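PDB 3MKB: hemoglobin subunit alpha, which binds haem and, paired with beta subunits in a four-chain haemoglobin, probably carries oxygen in the blood of the shortfin mako shark. Local coordinates for residues L29-A34 and L106-T111. Residues are numbered along the deposited sequence; the frame is centred on the assembly and turned at random.
Sequences LARLFA and LVTLAT
Thr-108 OG1 is held by two groups: it hydrogen-bonds to the carbonyl of Cys-104, one turn back along helix 97-112, and across the contact it takes a weak, bent hydrogen bond from Arg-31 NE, 3.3 Å long with an N-H...O angle of 135°. The hydroxyl oxygen sits at the guanidinium edge, in its plane. At the far end of the arginine, NH2 forms a salt bridge with Glu-27, on the arginine's own helix, and a hydrogen bond to the carbonyl of Phe-112 of the neighbouring beta subunit.

Arg-31 reaches this spot because its chain runs straight out from CG to NE (chi3 -176°); the axes of 29-34 and 106-111 come no closer than 10.3 Å, and the extended side chain bridges much of that gap. Val-107 CG1 lies over one face of the guanidinium and also packs against Arg-31 CD at 3.7 Å. Thr-111 meets the arginine from the opposite direction, placing CG2 3.4 Å from Arg-31 NH2, an oblique approach. Its hydroxyl turns back to its own helix, where OG1 bonds to Thr-108 O at 2.9 Å, and it also has a weak bond to Glu-27.

In globin terms this joins the B helix to the G helix; the N-to-C directions of 29-34 and 106-111 stand 122° apart, and the haem is about 12 Å from the arginine side chain. Phe-117 of the beta chain packs on both Arg-31 and Val-107, so the joint between the two helices is also part of the alpha-beta interface. Burying a cation here is probably affordable because Glu-27 offsets its charge, while the carbonyl of the beta chain and the threonine hydroxyl share its N-H groups; one side chain thereby ties together two helices and two subunits.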
ATOM      1  N   LEU A  29      -7.040   8.636 -15.844  1.00 25.61           N
ATOM      2  CA  LEU A  29      -7.887   8.994 -14.679  1.00 26.29           C
ATOM      3  C   LEU A  29      -9.168   8.119 -14.706  1.00 26.77           C
ATOM      4  O   LEU A  29      -9.656   7.707 -13.645  1.00 26.54           O
ATOM      5  CB  LEU A  29      -8.242  10.497 -14.680  1.00 28.00           C
ATOM      6  CG  LEU A  29      -7.152  11.518 -14.278  1.00 27.24           C
ATOM      7  CD1 LEU A  29      -7.565  12.912 -14.856  1.00 25.46           C
ATOM      8  CD2 LEU A  29      -6.902  11.538 -12.714  1.00 25.61           C
ATOM      9  N   ALA A  30      -9.705   7.847 -15.890  1.00 26.68           N
ATOM     10  CA  ALA A  30     -10.895   6.957 -16.000  1.00 28.06           C
ATOM     11  C   ALA A  30     -10.580   5.531 -15.448  1.00 27.74           C
ATOM     12  O   ALA A  30     -11.384   4.918 -14.730  1.00 28.05           O
ATOM     13  CB  ALA A  30     -11.412   6.896 -17.455  1.00 27.62           C
ATOM     14  N   ARG A  31      -9.397   5.025 -15.781  1.00 27.83           N
ATOM     15  CA  ARG A  31      -8.867   3.800 -15.140  1.00 27.54           C
ATOM     16  C   ARG A  31      -8.787   3.901 -13.631  1.00 28.53           C
ATOM     17  O   ARG A  31      -9.302   3.011 -12.970  1.00 26.88           O
ATOM     18  CB  ARG A  31      -7.512   3.379 -15.736  1.00 28.34           C
ATOM     19  CG  ARG A  31      -7.547   3.101 -17.248  1.00 25.44           C
ATOM     20  CD  ARG A  31      -6.204   2.441 -17.748  1.00 27.54           C
ATOM     21  NE  ARG A  31      -6.332   2.329 -19.188  1.00 29.08           N
ATOM     22  CZ  ARG A  31      -7.072   1.423 -19.818  1.00 25.63           C
ATOM     23  NH1 ARG A  31      -7.667   0.459 -19.152  1.00 25.46           N
ATOM     24  NH2 ARG A  31      -7.171   1.462 -21.135  1.00 28.23           N
ATOM     25  N   LEU A  32      -8.183   4.948 -13.085  1.00 20.00           N
ATOM     26  CA  LEU A  32      -8.179   5.181 -11.651  1.00 20.00           C
ATOM     27  C   LEU A  32      -9.569   5.044 -11.010  1.00 20.00           C
ATOM     28  O   LEU A  32      -9.746   4.323 -10.071  1.00 28.63           O
ATOM     29  CB  LEU A  32      -7.582   6.541 -11.325  1.00 20.00           C
ATOM     30  CG  LEU A  32      -7.355   6.901  -9.860  1.00 20.00           C
ATOM     31  CD1 LEU A  32      -6.454   5.965  -9.144  1.00 20.00           C
ATOM     32  CD2 LEU A  32      -6.901   8.346  -9.689  1.00 20.00           C
ATOM     33  N   PHE A  33     -10.531   5.765 -11.557  1.00 29.09           N
ATOM     34  CA  PHE A  33     -11.878   5.860 -10.976  1.00 29.25           C
ATOM     35  C   PHE A  33     -12.603   4.522 -11.061  1.00 28.66           C
ATOM     36  O   PHE A  33     -13.363   4.159 -10.137  1.00 30.77           O
ATOM     37  CB  PHE A  33     -12.710   6.974 -11.651  1.00 27.16           C
ATOM     38  CG  PHE A  33     -12.122   8.370 -11.500  1.00 28.19           C
ATOM     39  CD1 PHE A  33     -11.534   8.771 -10.298  1.00 28.28           C
ATOM     40  CD2 PHE A  33     -12.186   9.284 -12.559  1.00 29.83           C
ATOM     41  CE1 PHE A  33     -10.991  10.062 -10.128  1.00 30.65           C
ATOM     42  CE2 PHE A  33     -11.609  10.579 -12.416  1.00 28.21           C
ATOM     43  CZ  PHE A  33     -11.055  10.963 -11.184  1.00 26.64           C
ATOM     44  N   ALA A  34     -12.383   3.804 -12.148  1.00 28.04           N
ATOM     45  CA  ALA A  34     -12.972   2.472 -12.350  1.00 29.57           C
ATOM     46  C   ALA A  34     -12.343   1.403 -11.412  1.00 30.59           C
ATOM     47  O   ALA A  34     -13.041   0.616 -10.771  1.00 28.27           O
ATOM     48  CB  ALA A  34     -12.827   2.040 -13.906  1.00 28.41           C
ATOM     49  N   LEU A 106       0.537   3.704 -16.645  1.00 28.61           N
ATOM     50  CA  LEU A 106       1.336   2.653 -17.290  1.00 28.55           C
ATOM     51  C   LEU A 106       0.403   1.763 -18.101  1.00 28.92           C
ATOM     52  O   LEU A 106       0.720   1.396 -19.228  1.00 29.62           O
ATOM     53  CB  LEU A 106       2.058   1.814 -16.260  1.00 28.49           C
ATOM     54  CG  LEU A 106       3.205   2.576 -15.536  1.00 30.60           C
ATOM     55  CD1 LEU A 106       3.724   1.641 -14.468  1.00 27.03           C
ATOM     56  CD2 LEU A 106       4.337   2.984 -16.530  1.00 28.95           C
ATOM     57  N   VAL A 107      -0.717   1.354 -17.496  1.00 27.87           N
ATOM     58  CA  VAL A 107      -1.691   0.544 -18.257  1.00 27.34           C
ATOM     59  C   VAL A 107      -2.229   1.222 -19.527  1.00 26.01           C
ATOM     60  O   VAL A 107      -2.392   0.597 -20.571  1.00 26.54           O
ATOM     61  CB  VAL A 107      -2.824   0.051 -17.353  1.00 27.78           C
ATOM     62  CG1 VAL A 107      -4.035  -0.500 -18.237  1.00 28.16           C
ATOM     63  CG2 VAL A 107      -2.242  -0.922 -16.331  1.00 23.63           C
ATOM     64  N   THR A 108      -2.525   2.508 -19.448  1.00 26.47           N
ATOM     65  CA  THR A 108      -2.883   3.305 -20.620  1.00 26.18           C
ATOM     66  C   THR A 108      -1.803   3.209 -21.686  1.00 26.09           C
ATOM     67  O   THR A 108      -2.114   3.090 -22.885  1.00 25.71           O
ATOM     68  CB  THR A 108      -3.125   4.808 -20.240  1.00 25.67           C
ATOM     69  OG1 THR A 108      -4.188   4.896 -19.293  1.00 26.29           O
ATOM     70  CG2 THR A 108      -3.377   5.724 -21.458  1.00 27.33           C
ATOM     71  N   LEU A 109      -0.515   3.303 -21.312  1.00 27.59           N
ATOM     72  CA  LEU A 109       0.521   3.284 -22.384  1.00 25.66           C
ATOM     73  C   LEU A 109       0.556   1.907 -23.032  1.00 27.88           C
ATOM     74  O   LEU A 109       0.729   1.777 -24.264  1.00 26.15           O
ATOM     75  CB  LEU A 109       1.906   3.632 -21.811  1.00 26.27           C
ATOM     76  CG  LEU A 109       1.966   5.058 -21.198  1.00 27.13           C
ATOM     77  CD1 LEU A 109       3.264   5.217 -20.269  1.00 30.69           C
ATOM     78  CD2 LEU A 109       1.967   6.094 -22.323  1.00 29.78           C
ATOM     79  N   ALA A 110       0.364   0.879 -22.189  1.00 26.91           N
ATOM     80  CA  ALA A 110       0.398  -0.489 -22.652  1.00 27.77           C
ATOM     81  C   ALA A 110      -0.705  -0.706 -23.649  1.00 28.90           C
ATOM     82  O   ALA A 110      -0.556  -1.525 -24.553  1.00 29.09           O
ATOM     83  CB  ALA A 110       0.226  -1.466 -21.464  1.00 25.61           C
ATOM     84  N   THR A 111      -1.838  -0.019 -23.501  1.00 30.54           N
ATOM     85  CA  THR A 111      -2.939  -0.277 -24.441  1.00 30.68           C
ATOM     86  C   THR A 111      -2.691   0.453 -25.739  1.00 32.46           C
ATOM     87  O   THR A 111      -3.284   0.127 -26.750  1.00 33.04           O
ATOM     88  CB  THR A 111      -4.305   0.196 -23.934  1.00 31.15           C
ATOM     89  OG1 THR A 111      -4.354   1.626 -23.951  1.00 35.69           O
ATOM     90  CG2 THR A 111      -4.647  -0.401 -22.519  1.00 27.66           C
TER